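Local structure of 4-hydroxybenzoyl-CoA thioesterase (Staphylococcus aureus, 6FDG) at residues A[3-8]-A[73-78]; A[88-93]-A[105-110]. The protein probably hydrolyses acyl-CoA thioesters as a hot-dog-fold thioesterase, with DHNA-CoA of the vitamin K2 pathway as its likely substrate. One frame throughout, in Å; residues are numbered along the deposited sequence.

Contacts 1 and 2 are two antiparallel strand pairings of one sheet, their centres 14 Å apart, and together they illustrate how side-chain chemistry varies with place in a sheet. They are joined through neighbouring strands 73-83 and 88-95: Lys77 N lies 2.8 Å from Glu93 O, a probable hydrogen bond, and Thr78 packs on Tyr92. Both turn one face to helix 26-41. Contact 1 lies farther from the chain centre and carries charge on its outer face, through a salt bridge and a cation-pi pair, with a water on its buried face. Contact 2, nearer the middle, has no exposed residue among those touching and on its helix-facing side relies on tyrosines, a threonine and a leucine.

Contact 1: A[3-8]-A[73-78]; sequences YSITEI and KVKVKT
Tyr3 and Lys77 meet with the lysine chain laid over one face of the phenol ring. With CG anti to the backbone N (chi1 178°) and the chain extended beyond it, Lys77 reaches the ring with CE, which sits 3.7 Å from the centroid of the Tyr3 ring as a CH-pi contact. Its NZ follows at 4.5 Å from the same centroid and only 7° off the ring normal, so methylene and ammonium share one aromatic face in a cation-pi pair. Lower down the same lysine, CB rests against Ile5 CD1.

Glu7 and Lys75 continue this face differently. Their side chains run side by side in the same direction, and a bend at chi4 (-51°) turns the lysine's ammonium back to the carboxylate, where Lys75 NZ and Glu7 OE1 form a salt bridge of 2.8 Å. Both residues are exposed, so solvent probably weakens its electrostatic gain.

The other face is buried. Ile8 crosses Val76 at a slant, CD1 against CG2, and its CB touches Val74 CG2. At the Ser4 end, one water ties the strands together: it donates to Thr6 OG1 at 2.7 Å and to Val76 O at 2.9 Å, and is also hydrogen-bonded to Ser4 OG and Thr78 OG1. Thr6 OG1 has a further partner in Asp36 of helix 26-41, whose Ala33 packs on Val76 and Thr78.

Three hydrogen-bonded pairs, Ser4 with Thr78, Thr6 with Val76 and Ile8 with Val74, fix the register with two backbone bonds each. The result is an amphipathic antiparallel pairing in which strand 2-9, itself between strands 73-83 and 146-147, is part of the sheet that wraps helix 26-41, the packing characteristic of the hot-dog fold.

Contact 2: A[88-93]-A[105-110]; sequences SVYKYE and GSTELI
Tyr92 reaches across to Thr107 edge-on, and its path shows how an aromatic side chain can span a strand pair and finish in a polar bond. Tyr92 CB begins 4.1 Å from Gly105 O. A chi1 of -50° sets the ring anti to its own carbonyl carbon; from there it runs edge-on along the partner strand, and Tyr92 CD1 comes to 3.7 Å from Gly105 O. Further out, Tyr92 CE1 lies 3.5 Å from Thr107 OG1 and also approaches Thr107 N. The backbone of 105-107 therefore follows the ring's edge, near its plane. Glycine presents no side chain on this route. At the tip, Tyr92 OH and Thr107 OG1 are hydrogen-bonded at 2.7 Å, and either may be the donor. Thr107 places OG1 between its backbone N and carbonyl carbon (chi1 58°), turning the hydroxyl to the tyrosine. Tyr92 OH has a second partner in Arg34 NH2, so the buried phenol oxygen is held by two groups.

Tyr90, on the same face, makes a different contact. Its CD1 lies 3.9 Å from Leu109 CD2, the two side chains crossing at about a right angle, while Thr107 O sits at the ring's edge. Its hydroxyl bonds to that of Tyr133.

Backbone bonds in both directions unite Ser88 with Leu109, Tyr90 with Thr107 and Tyr92 with Gly105. At the last pair, Tyr92 N approaches Gly105 O from above the carbonyl plane, 39° out of it.

This hairpin of strands 88-95 and 101-113 lies between strands 73-83 and 57-64 in the sheet. Its tyrosine-bearing face looks onto helix 26-41, where Phe30 stacks on Tyr92 and Arg34 touches Tyr90, Thr107 and Leu109.

Contact 1: A[3-8]-A[73-78]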
loop_
_atom_site.group_PDB
_atom_site.type_symbol
_atom_site.label_atom_id
_atom_site.label_comp_id
_atom_site.label_asym_id
_atom_site.label_seq_id
_atom_site.Cartn_x
_atom_site.Cartn_y
_atom_site.Cartn_z
ATOM N N TYR A 3 -0.416 -20.538 20.793
ATOM C CA TYR A 3 -0.513 -19.889 19.493
ATOM C C TYR A 3 -1.867 -19.504 19.123
ATOM O O TYR A 3 -2.875 -20.028 19.691
ATOM C CB TYR A 3 0.068 -20.773 18.415
ATOM C CG TYR A 3 -0.729 -22.096 18.087
ATOM C CD1 TYR A 3 -1.709 -22.138 17.183
ATOM C CD2 TYR A 3 -0.492 -23.262 18.838
ATOM C CE1 TYR A 3 -2.503 -23.334 16.904
ATOM C CE2 TYR A 3 -1.238 -24.444 18.618
ATOM C CZ TYR A 3 -2.234 -24.388 17.697
ATOM O OH TYR A 3 -3.004 -25.548 17.355
ATOM N N SER A 4 -2.092 -18.544 18.219
ATOM C CA SER A 4 -3.329 -18.182 17.631
ATOM C C SER A 4 -3.328 -18.622 16.132
ATOM O O SER A 4 -2.268 -18.800 15.531
ATOM C CB SER A 4 -3.642 -16.689 17.762
ATOM O OG SER A 4 -2.603 -15.963 17.148
ATOM N N ILE A 5 -4.552 -18.756 15.579
ATOM C CA ILE A 5 -4.760 -18.904 14.143
ATOM C C ILE A 5 -5.632 -17.844 13.660
ATOM O O ILE A 5 -6.734 -17.587 14.207
ATOM C CB ILE A 5 -5.439 -20.307 13.784
ATOM C CG1 ILE A 5 -4.549 -21.412 14.251
ATOM C CG2 ILE A 5 -5.768 -20.337 12.254
ATOM C CD1 ILE A 5 -3.324 -21.651 13.500
ATOM N N THR A 6 -5.157 -17.076 12.647
ATOM C CA THR A 6 -5.900 -16.026 12.049
ATOM C C THR A 6 -6.184 -16.318 10.608
ATOM O O THR A 6 -5.238 -16.579 9.822
ATOM C CB THR A 6 -5.081 -14.710 12.127
ATOM O OG1 THR A 6 -4.622 -14.471 13.453
ATOM C CG2 THR A 6 -5.860 -13.508 11.616
ATOM N N GLU A 7 -7.413 -16.173 10.152
ATOM C CA GLU A 7 -7.742 -16.376 8.732
ATOM C C GLU A 7 -7.712 -15.006 8.046
ATOM O O GLU A 7 -8.288 -14.026 8.536
ATOM C CB GLU A 7 -9.146 -16.973 8.608
ATOM C CG GLU A 7 -9.229 -18.379 9.216
ATOM C CD GLU A 7 -10.577 -19.045 8.859
ATOM O OE1 GLU A 7 -10.777 -19.333 7.661
ATOM O OE2 GLU A 7 -11.427 -19.219 9.762
ATOM N N ILE A 8 -7.073 -14.971 6.881
ATOM C CA ILE A 8 -6.979 -13.802 6.049
ATOM C C ILE A 8 -7.380 -14.181 4.620
ATOM O O ILE A 8 -6.899 -15.176 4.090
ATOM C CB ILE A 8 -5.537 -13.224 6.079
ATOM C CG1 ILE A 8 -5.138 -12.871 7.528
ATOM C CG2 ILE A 8 -5.409 -12.066 5.082
ATOM C CD1 ILE A 8 -3.737 -12.280 7.627
ATOM N N LYS A 73 -7.615 -18.026 0.594
ATOM C CA LYS A 73 -7.860 -17.882 2.032
ATOM C C LYS A 73 -6.741 -18.560 2.735
ATOM O O LYS A 73 -6.382 -19.764 2.496
ATOM C CB LYS A 73 -9.126 -18.666 2.375
ATOM C CG LYS A 73 -10.203 -18.053 1.563
ATOM C CD LYS A 73 -11.559 -18.732 1.713
ATOM C CE LYS A 73 -12.462 -17.884 2.583
ATOM N NZ LYS A 73 -13.247 -16.974 1.722
ATOM N N VAL A 74 -5.963 -17.857 3.528
ATOM C CA VAL A 74 -4.829 -18.406 4.266
ATOM C C VAL A 74 -5.051 -18.433 5.770
ATOM O O VAL A 74 -5.947 -17.716 6.282
ATOM C CB VAL A 74 -3.530 -17.623 3.941
ATOM C CG1 VAL A 74 -3.180 -17.558 2.491
ATOM C CG2 VAL A 74 -3.538 -16.209 4.554
ATOM N N LYS A 75 -4.259 -19.243 6.481
ATOM C CA LYS A 75 -4.309 -19.266 7.922
ATOM C C LYS A 75 -2.942 -18.959 8.414
ATOM O O LYS A 75 -1.926 -19.458 7.946
ATOM C CB LYS A 75 -4.731 -20.662 8.425
ATOM C CG LYS A 75 -6.188 -20.995 8.009
ATOM C CD LYS A 75 -6.646 -22.403 8.380
ATOM C CE LYS A 75 -7.998 -22.593 7.659
ATOM N NZ LYS A 75 -8.962 -21.446 7.917
ATOM N N VAL A 76 -2.859 -17.993 9.348
ATOM C CA VAL A 76 -1.603 -17.520 9.938
ATOM C C VAL A 76 -1.499 -18.007 11.368
ATOM O O VAL A 76 -2.401 -17.674 12.137
ATOM C CB VAL A 76 -1.408 -15.997 9.862
ATOM C CG1 VAL A 76 -0.019 -15.696 10.355
ATOM C CG2 VAL A 76 -1.679 -15.482 8.475
ATOM N N LYS A 77 -0.518 -18.777 11.701
ATOM C CA LYS A 77 -0.231 -19.298 13.048
ATOM C C LYS A 77 0.783 -18.334 13.645
ATOM O O LYS A 77 1.850 -18.129 13.054
ATOM C CB LYS A 77 0.291 -20.731 12.993
ATOM C CG LYS A 77 0.642 -21.313 14.350
ATOM C CD LYS A 77 1.080 -22.783 14.155
ATOM C CE LYS A 77 1.310 -23.467 15.474
ATOM N NZ LYS A 77 1.751 -24.898 15.229
ATOM N N THR A 78 0.514 -17.788 14.836
ATOM C CA THR A 78 1.340 -16.814 15.562
ATOM C C THR A 78 1.676 -17.259 16.917
ATOM O O THR A 78 0.735 -17.705 17.617
ATOM C CB THR A 78 0.611 -15.487 15.630
ATOM O OG1 THR A 78 0.224 -15.025 14.367
ATOM C CG2 THR A 78 1.510 -14.402 16.276
HETATM O O HOH W 1 -2.483 -15.852 14.347
#

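Contact 2: A[88-93]-A[105-110]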
loop_
_atom_site.group_PDB
_atom_site.type_symbol
_atom_site.label_atom_id
_atom_site.label_comp_id
_atom_site.label_asym_id
_atom_site.label_seq_id
_atom_site.Cartn_x
_atom_site.Cartn_y
_atom_site.Cartn_z
ATOM N N SER A 88 9.716 -8.199 22.475
ATOM C CA SER A 88 9.077 -9.499 22.195
ATOM C C SER A 88 9.446 -9.945 20.770
ATOM O O SER A 88 9.487 -9.025 19.860
ATOM C CB SER A 88 7.622 -9.463 22.237
ATOM O OG SER A 88 7.093 -9.218 23.586
ATOM N N VAL A 89 9.669 -11.206 20.530
ATOM C CA VAL A 89 9.848 -11.744 19.159
ATOM C C VAL A 89 8.680 -12.672 18.893
ATOM O O VAL A 89 8.481 -13.669 19.604
ATOM C CB VAL A 89 11.157 -12.487 18.992
ATOM C CG1 VAL A 89 11.298 -13.009 17.552
ATOM C CG2 VAL A 89 12.326 -11.553 19.321
ATOM N N TYR A 90 7.849 -12.332 17.921
ATOM C CA TYR A 90 6.745 -13.160 17.428
ATOM C C TYR A 90 7.247 -13.944 16.263
ATOM O O TYR A 90 8.019 -13.427 15.409
ATOM C CB TYR A 90 5.569 -12.319 17.000
ATOM C CG TYR A 90 4.892 -11.497 18.048
ATOM C CD1 TYR A 90 5.443 -10.361 18.574
ATOM C CD2 TYR A 90 3.683 -11.953 18.597
ATOM C CE1 TYR A 90 4.788 -9.635 19.586
ATOM C CE2 TYR A 90 3.006 -11.211 19.604
ATOM C CZ TYR A 90 3.612 -10.131 20.043
ATOM O OH TYR A 90 2.951 -9.358 21.068
ATOM N N LYS A 91 6.802 -15.188 16.128
ATOM C CA LYS A 91 7.035 -16.012 14.936
ATOM C C LYS A 91 5.711 -16.365 14.338
ATOM O O LYS A 91 4.654 -16.455 14.980
ATOM C CB LYS A 91 7.841 -17.284 15.290
ATOM C CG LYS A 91 9.321 -16.987 15.438
ATOM C CD LYS A 91 10.167 -18.197 15.813
ATOM C CE LYS A 91 10.145 -19.187 14.690
ATOM N NZ LYS A 91 11.521 -19.894 14.734
ATOM N N TYR A 92 5.778 -16.595 13.008
ATOM C CA TYR A 92 4.607 -16.870 12.206
ATOM C C TYR A 92 4.817 -17.984 11.206
ATOM O O TYR A 92 5.932 -18.204 10.679
ATOM C CB TYR A 92 4.245 -15.668 11.308
ATOM C CG TYR A 92 4.188 -14.358 12.104
ATOM C CD1 TYR A 92 5.377 -13.596 12.245
ATOM C CD2 TYR A 92 3.030 -13.870 12.611
ATOM C CE1 TYR A 92 5.385 -12.425 13.006
ATOM C CE2 TYR A 92 3.022 -12.652 13.348
ATOM C CZ TYR A 92 4.188 -11.934 13.473
ATOM O OH TYR A 92 4.168 -10.685 14.176
ATOM N N GLU A 93 3.734 -18.668 10.916
ATOM C CA GLU A 93 3.663 -19.642 9.760
ATOM C C GLU A 93 2.409 -19.327 9.015
ATOM O O GLU A 93 1.347 -19.160 9.616
ATOM C CB GLU A 93 3.601 -21.113 10.273
ATOM C CG GLU A 93 4.851 -21.566 10.906
ATOM C CD GLU A 93 4.797 -22.974 11.552
ATOM O OE1 GLU A 93 3.706 -23.417 11.837
ATOM O OE2 GLU A 93 5.901 -23.417 11.837
ATOM N N GLY A 105 8.113 -16.524 9.273
ATOM C CA GLY A 105 8.826 -15.233 9.489
ATOM C C GLY A 105 8.782 -14.873 10.919
ATOM O O GLY A 105 8.335 -15.694 11.823
ATOM N N SER A 106 9.251 -13.685 11.250
ATOM C CA SER A 106 9.301 -13.201 12.597
ATOM C C SER A 106 9.293 -11.704 12.623
ATOM O O SER A 106 9.664 -11.020 11.640
ATOM C CB SER A 106 10.510 -13.697 13.357
ATOM O OG SER A 106 11.720 -13.305 12.769
ATOM N N THR A 107 8.843 -11.120 13.719
ATOM C CA THR A 107 8.913 -9.688 14.010
ATOM C C THR A 107 9.349 -9.425 15.419
ATOM O O THR A 107 8.701 -10.011 16.381
ATOM C CB THR A 107 7.612 -8.960 13.803
ATOM O OG1 THR A 107 6.591 -9.567 14.657
ATOM C CG2 THR A 107 7.122 -8.958 12.338
ATOM N N GLU A 108 10.329 -8.562 15.641
ATOM C CA GLU A 108 10.659 -8.053 17.004
ATOM C C GLU A 108 9.915 -6.788 17.183
ATOM O O GLU A 108 9.886 -5.898 16.314
ATOM C CB GLU A 108 12.157 -7.871 17.072
ATOM C CG GLU A 108 12.597 -7.353 18.505
ATOM C CD GLU A 108 14.071 -7.086 18.477
ATOM O OE1 GLU A 108 14.478 -6.238 17.659
ATOM O OE2 GLU A 108 14.790 -7.680 19.257
ATOM N N LEU A 109 9.311 -6.616 18.389
ATOM C CA LEU A 109 8.479 -5.474 18.794
ATOM C C LEU A 109 9.075 -4.914 20.092
ATOM O O LEU A 109 9.517 -5.703 20.953
ATOM C CB LEU A 109 7.054 -5.815 19.037
ATOM C CG LEU A 109 6.094 -6.093 17.920
ATOM C CD1 LEU A 109 5.668 -4.842 17.342
ATOM C CD2 LEU A 109 6.526 -7.054 16.868
ATOM N N ILE A 110 9.037 -3.633 20.230
ATOM C CA ILE A 110 9.370 -2.884 21.497
ATOM C C ILE A 110 8.147 -2.049 21.809
ATOM O O ILE A 110 7.247 -1.871 21.013
ATOM C CB ILE A 110 10.684 -2.064 21.428
ATOM C CG1 ILE A 110 10.590 -0.974 20.349
ATOM C CG2 ILE A 110 11.817 -2.985 21.165
ATOM C CD1 ILE A 110 11.695 0.058 20.268
#